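Endo-1,3-beta-glucanase, family GH16 (Zobellia galactanivorans, PDB 5FUI) is a marine laminarinase whose C-terminal family 6 carbohydrate-binding module, the part described here, binds the beta-glucan laminarin. Local coordinates at residues 9-17 and 124-132. Numbering follows the deposited sequence. Where two conformers were deposited one is given.
With MG (magnesium ion), chain E.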
ATOM      1  N   ASN A   9      -1.408  11.344  15.420  1.00 38.73           N
ATOM      2  CA  ASN A   9      -1.829  11.964  14.117  1.00 33.73           C
ATOM      3  C   ASN A   9      -1.765  10.972  12.913  1.00 32.33           C
ATOM      4  O   ASN A   9      -0.932  10.061  12.940  1.00 26.02           O
ATOM      5  CB  ASN A   9      -1.005  13.203  13.808  1.00 32.02           C
ATOM      6  CG  ASN A   9      -1.660  14.460  14.334  1.00 75.66           C
ATOM      7  OD1 ASN A   9      -2.777  14.828  13.893  1.00 59.53           O
ATOM      8  ND2 ASN A   9      -0.994  15.130  15.293  1.00 66.50           N
ATOM      9  N   THR A  10      -2.631  11.208  11.915  1.00 27.47           N
ATOM     10  CA  THR A  10      -2.783  10.283  10.808  0.50 22.62           C
ATOM     11  C   THR A  10      -2.564  10.980   9.435  1.00 22.22           C
ATOM     12  O   THR A  10      -2.948  12.149   9.243  1.00 21.74           O
ATOM     13  CB  THR A  10      -4.162   9.569  10.850  0.50 23.93           C
ATOM     14  OG1 THR A  10      -4.309   8.815  12.074  0.50 23.94           O
ATOM     15  CG2 THR A  10      -4.350   8.667   9.672  0.50 28.51           C
ATOM     16  N   LEU A  11      -1.943  10.246   8.499  1.00 15.56           N
ATOM     17  CA  LEU A  11      -1.726  10.663   7.124  1.00 16.16           C
ATOM     18  C   LEU A  11      -2.417   9.608   6.242  1.00 15.02           C
ATOM     19  O   LEU A  11      -2.046   8.400   6.373  1.00 15.24           O
ATOM     20  CB  LEU A  11      -0.252  10.757   6.801  1.00 19.00           C
ATOM     21  CG  LEU A  11       0.027  10.997   5.312  1.00 21.24           C
ATOM     22  CD1 LEU A  11      -0.344  12.461   4.905  1.00 21.28           C
ATOM     23  CD2 LEU A  11       1.486  10.697   4.935  1.00 21.69           C
ATOM     24  N   LYS A  12      -3.420  10.002   5.427  1.00 15.50           N
ATOM     25  CA  LYS A  12      -4.039   9.066   4.498  1.00 14.54           C
ATOM     26  C   LYS A  12      -3.550   9.336   3.097  1.00 14.88           C
ATOM     27  O   LYS A  12      -3.610  10.504   2.601  1.00 19.66           O
ATOM     28  CB  LYS A  12      -5.574   9.110   4.622  1.00 18.02           C
ATOM     29  CG  LYS A  12      -6.343   8.091   3.818  1.00 20.36           C
ATOM     30  CD  LYS A  12      -7.791   8.235   4.299  1.00 27.34           C
ATOM     31  CE  LYS A  12      -8.682   7.260   3.626  1.00 29.87           C
ATOM     32  NZ  LYS A  12     -10.095   7.697   3.578  1.00 31.89           N
ATOM     33  N   ILE A  13      -2.967   8.306   2.459  1.00 10.99           N
ATOM     34  CA  ILE A  13      -2.435   8.390   1.074  1.00 11.09           C
ATOM     35  C   ILE A  13      -3.379   7.606   0.187  1.00 11.82           C
ATOM     36  O   ILE A  13      -3.508   6.377   0.332  1.00 12.27           O
ATOM     37  CB  ILE A  13      -1.040   7.766   0.934  1.00 11.08           C
ATOM     38  CG1 ILE A  13      -0.074   8.457   1.889  1.00 12.87           C
ATOM     39  CG2 ILE A  13      -0.481   7.804  -0.495  1.00 12.89           C
ATOM     40  CD1 ILE A  13       1.140   7.563   2.208  1.00 15.22           C
ATOM     41  N   GLU A  14      -4.064   8.275  -0.768  1.00 11.67           N
ATOM     42  CA  GLU A  14      -4.957   7.544  -1.664  1.00 11.78           C
ATOM     43  C   GLU A  14      -4.062   6.710  -2.571  1.00 12.20           C
ATOM     44  O   GLU A  14      -3.055   7.205  -3.067  1.00 12.13           O
ATOM     45  CB  GLU A  14      -5.894   8.467  -2.502  1.00 13.12           C
ATOM     46  CG  GLU A  14      -6.884   9.191  -1.596  1.00 16.35           C
ATOM     47  CD  GLU A  14      -7.876   8.158  -0.896  1.00 18.60           C
ATOM     48  OE1 GLU A  14      -8.120   7.001  -1.419  1.00 20.10           O
ATOM     49  OE2 GLU A  14      -8.438   8.502   0.148  1.00 32.38           O
ATOM     50  N   ALA A  15      -4.346   5.429  -2.717  1.00 11.41           N
ATOM     51  CA  ALA A  15      -3.389   4.539  -3.416  1.00 11.05           C
ATOM     52  C   ALA A  15      -3.221   4.964  -4.896  1.00 10.04           C
ATOM     53  O   ALA A  15      -2.213   4.618  -5.533  1.00 10.78           O
ATOM     54  CB  ALA A  15      -3.838   3.063  -3.308  1.00 10.95           C
ATOM     55  N   GLU A  16      -4.302   5.573  -5.475  1.00 11.90           N
ATOM     56  CA  GLU A  16      -4.286   5.979  -6.890  1.00 13.35           C
ATOM     57  C   GLU A  16      -3.415   7.242  -7.095  1.00 14.08           C
ATOM     58  O   GLU A  16      -3.296   7.701  -8.200  1.00 15.88           O
ATOM     59  CB  GLU A  16      -5.723   6.120  -7.405  1.00 13.11           C
ATOM     60  CG  GLU A  16      -6.466   7.358  -6.906  1.00 14.74           C
ATOM     61  CD  GLU A  16      -7.211   7.136  -5.595  1.00 15.44           C
ATOM     62  OE1 GLU A  16      -6.895   6.186  -4.812  1.00 15.28           O
ATOM     63  OE2 GLU A  16      -8.189   7.874  -5.324  1.00 19.12           O
ATOM     64  N   SER A  17      -2.869   7.815  -6.027  1.00 11.63           N
ATOM     65  CA  SER A  17      -2.102   9.079  -6.065  1.00 12.48           C
ATOM     66  C   SER A  17      -0.640   8.881  -6.336  1.00 12.61           C
ATOM     67  O   SER A  17       0.162   9.821  -6.192  1.00 13.71           O
ATOM     68  CB  SER A  17      -2.332   9.876  -4.771  1.00 14.73           C
ATOM     69  OG  SER A  17      -1.569   9.327  -3.691  1.00 16.85           O
ATOM     70  N   ASN A 124      -6.237  -5.753  -4.756  1.00  8.73           N
ATOM     71  CA  ASN A 124      -6.555  -4.314  -5.044  1.00  8.93           C
ATOM     72  C   ASN A 124      -6.192  -3.479  -3.835  1.00  9.22           C
ATOM     73  O   ASN A 124      -6.204  -4.034  -2.671  1.00  8.97           O
ATOM     74  CB  ASN A 124      -8.030  -4.119  -5.304  1.00  9.78           C
ATOM     75  CG  ASN A 124      -8.535  -4.754  -6.612  1.00 10.43           C
ATOM     76  OD1 ASN A 124      -9.773  -5.007  -6.720  1.00 14.10           O
ATOM     77  ND2 ASN A 124      -7.674  -5.054  -7.530  1.00  9.02           N
ATOM     78  N   ILE A 125      -5.928  -2.180  -3.998  1.00  8.84           N
ATOM     79  CA  ILE A 125      -5.732  -1.325  -2.835  1.00  8.54           C
ATOM     80  C   ILE A 125      -6.366   0.057  -3.052  1.00  9.10           C
ATOM     81  O   ILE A 125      -6.227   0.649  -4.122  1.00  9.70           O
ATOM     82  CB  ILE A 125      -4.209  -1.235  -2.499  1.00  8.10           C
ATOM     83  CG1 ILE A 125      -4.033  -0.296  -1.315  1.00  8.65           C
ATOM     84  CG2 ILE A 125      -3.384  -0.744  -3.766  1.00 10.82           C
ATOM     85  CD1 ILE A 125      -2.650  -0.435  -0.663  1.00 10.03           C
ATOM     86  N   ASN A 126      -7.033   0.529  -2.008  1.00  7.98           N
ATOM     87  CA  ASN A 126      -7.788   1.769  -2.030  1.00  9.02           C
ATOM     88  C   ASN A 126      -6.928   2.944  -1.453  1.00  9.46           C
ATOM     89  O   ASN A 126      -6.791   4.021  -2.098  1.00 11.22           O
ATOM     90  CB  ASN A 126      -9.115   1.611  -1.233  1.00  9.78           C
ATOM     91  CG  ASN A 126      -9.976   2.858  -1.201  1.00 12.94           C
ATOM     92  OD1 ASN A 126      -9.747   3.814  -1.906  1.00 13.89           O
ATOM     93  ND2 ASN A 126     -11.025   2.827  -0.354  1.00 12.24           N
ATOM     94  N   TRP A 127      -6.307   2.702  -0.290  1.00  9.81           N
ATOM     95  CA  TRP A 127      -5.514   3.743   0.355  1.00  9.58           C
ATOM     96  C   TRP A 127      -4.584   3.076   1.364  1.00  8.30           C
ATOM     97  O   TRP A 127      -4.678   1.903   1.674  1.00 10.44           O
ATOM     98  CB  TRP A 127      -6.407   4.841   1.067  1.00 10.66           C
ATOM     99  CG  TRP A 127      -7.532   4.371   1.911  1.00 10.07           C
ATOM    100  CD1 TRP A 127      -8.900   4.476   1.616  1.00 10.39           C
ATOM    101  CD2 TRP A 127      -7.438   3.741   3.227  1.00 10.73           C
ATOM    102  NE1 TRP A 127      -9.654   3.932   2.678  1.00 11.85           N
ATOM    103  CE2 TRP A 127      -8.829   3.499   3.672  1.00 10.77           C
ATOM    104  CE3 TRP A 127      -6.365   3.373   4.102  1.00 10.00           C
ATOM    105  CZ2 TRP A 127      -9.128   2.971   4.916  1.00 11.32           C
ATOM    106  CZ3 TRP A 127      -6.717   2.772   5.334  1.00 10.74           C
ATOM    107  CH2 TRP A 127      -8.043   2.560   5.711  1.00 12.09           C
ATOM    108  N   ILE A 128      -3.664   3.927   1.831  1.00  9.80           N
ATOM    109  CA  ILE A 128      -2.693   3.651   2.860  1.00  9.44           C
ATOM    110  C   ILE A 128      -2.912   4.700   3.985  1.00 10.54           C
ATOM    111  O   ILE A 128      -3.164   5.889   3.684  1.00 11.84           O
ATOM    112  CB  ILE A 128      -1.222   3.758   2.344  1.00  9.77           C
ATOM    113  CG1 ILE A 128      -0.997   2.866   1.103  1.00 11.30           C
ATOM    114  CG2 ILE A 128      -0.239   3.418   3.479  1.00 10.20           C
ATOM    115  CD1 ILE A 128      -0.877   3.663  -0.181  1.00 16.67           C
ATOM    116  N   ARG A 129      -2.833   4.292   5.261  1.00  9.44           N
ATOM    117  CA  ARG A 129      -2.965   5.267   6.375  1.00 10.01           C
ATOM    118  C   ARG A 129      -1.845   5.013   7.336  1.00  9.78           C
ATOM    119  O   ARG A 129      -1.662   3.915   7.836  1.00 11.96           O
ATOM    120  CB  ARG A 129      -4.383   5.110   6.998  1.00 13.10           C
ATOM    121  CG  ARG A 129      -4.691   6.083   8.122  1.00 14.37           C
ATOM    122  CD  ARG A 129      -6.202   6.195   8.388  1.00 14.52           C
ATOM    123  NE  ARG A 129      -6.754   4.936   8.810  1.00 15.47           N
ATOM    124  CZ  ARG A 129      -8.024   4.497   8.609  1.00 16.40           C
ATOM    125  NH1 ARG A 129      -8.912   5.314   7.984  1.00 17.49           N
ATOM    126  NH2 ARG A 129      -8.329   3.230   9.073  1.00 17.12           N
ATOM    127  N   ILE A 130      -1.172   6.114   7.682  1.00 10.55           N
ATOM    128  CA  ILE A 130      -0.015   6.074   8.556  1.00 11.37           C
ATOM    129  C   ILE A 130      -0.348   6.793   9.880  1.00 12.16           C
ATOM    130  O   ILE A 130      -0.783   7.966   9.802  1.00 14.60           O
ATOM    131  CB  ILE A 130       1.242   6.685   7.900  1.00 11.38           C
ATOM    132  CG1 ILE A 130       1.586   5.868   6.619  1.00 12.53           C
ATOM    133  CG2 ILE A 130       2.422   6.729   8.906  1.00 13.58           C
ATOM    134  CD1 ILE A 130       2.603   6.556   5.654  1.00 12.70           C
ATOM    135  N   THR A 131      -0.162   6.137  11.027  1.00 12.29           N
ATOM    136  CA  THR A 131      -0.529   6.711  12.343  1.00 14.27           C
ATOM    137  C   THR A 131       0.640   6.573  13.319  1.00 14.44           C
ATOM    138  O   THR A 131       1.244   5.546  13.444  1.00 15.54           O
ATOM    139  CB  THR A 131      -1.755   5.959  12.937  1.00 13.21           C
ATOM    140  OG1 THR A 131      -2.823   6.085  11.996  1.00 17.48           O
ATOM    141  CG2 THR A 131      -2.181   6.600  14.255  1.00 19.30           C
ATOM    142  N   LYS A 132       0.967   7.660  14.046  1.00 18.79           N
ATOM    143  CA  LYS A 132       1.934   7.409  15.144  1.00 22.59           C
ATOM    144  C   LYS A 132       1.312   7.473  16.491  1.00 28.89           C
ATOM    145  O   LYS A 132       0.545   8.388  16.674  1.00 37.72           O
ATOM    146  CB  LYS A 132       3.197   8.220  15.018  1.00 29.47           C
ATOM    147  CG  LYS A 132       4.216   7.884  16.131  1.00 30.33           C
ATOM    148  CD  LYS A 132       5.576   7.902  15.505  1.00 30.14           C
ATOM    149  CE  LYS A 132       6.671   7.707  16.526  1.00 30.05           C
ATOM    150  NZ  LYS A 132       6.670   8.885  17.459  1.00 33.19           N
TER
HETATM  151 MG    MG E1386      -8.461   5.272  -3.246  1.00 10.89          MG
HETATM  152  O   HOH W   1      -9.981   7.048  -3.309  1.00 30.25           O
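Glu14, Glu16 and Asn126 meet at a magnesium ion, where the first and last strands of the module are tied together by metal as well as by sheet pairing. Glu14 OE1 binds the ion at 2.5 Å and Glu16 OE1 at 2.4 Å, each through one carboxylate oxygen. Asn126 chelates it with both its backbone O and OD1; CG anti to the backbone N (chi1 -180°) sets the amide beside the residue's own carbonyl, and ND2 is hydrogen-bonded to Glu31. Asn126 O also accepts the backbone N-H of Ala15 at 2.9 Å, with the donor 37° out of the carbonyl plane. A water on the ion donates to Glu16 OE2, and Glu34 O adds a further ligand.

Beside the site, the extended Lys12 chain lays CE over one face of the Trp127 indole, 3.4 Å from the centroid of its five-membered ring. Lys12 NZ lies 4.2 Å from the centroid of the same Trp127 ring in a cation-pi contact, while Glu14 OE1 approaches the indole at its edge. Arg129 continues this face: Trp127 CH2 sits over its guanidinium, offset toward the rim, and the group forms a salt bridge with Glu61. On the reverse face Ile13 CD1 meets Ile130 CD1 at 3.9 Å. Past the paired residues, next to the metal site, Ala15 CB packs on Ile125 CG2.

Antiparallel pairing sets these two faces: Leu11 with Ile130 and Ile13 with Ile128 are hydrogen-bonded pairs, each closed by two backbone bonds.

In this beta-sandwich, characteristic of family 6 modules, strand 10-14 edges one sheet and strand 124-131 lies between it and strand 56-66. The isoleucine face packs inward against strand 44-52 of the opposing sheet, while Trp127 reaches Thr100 of strand 97-107.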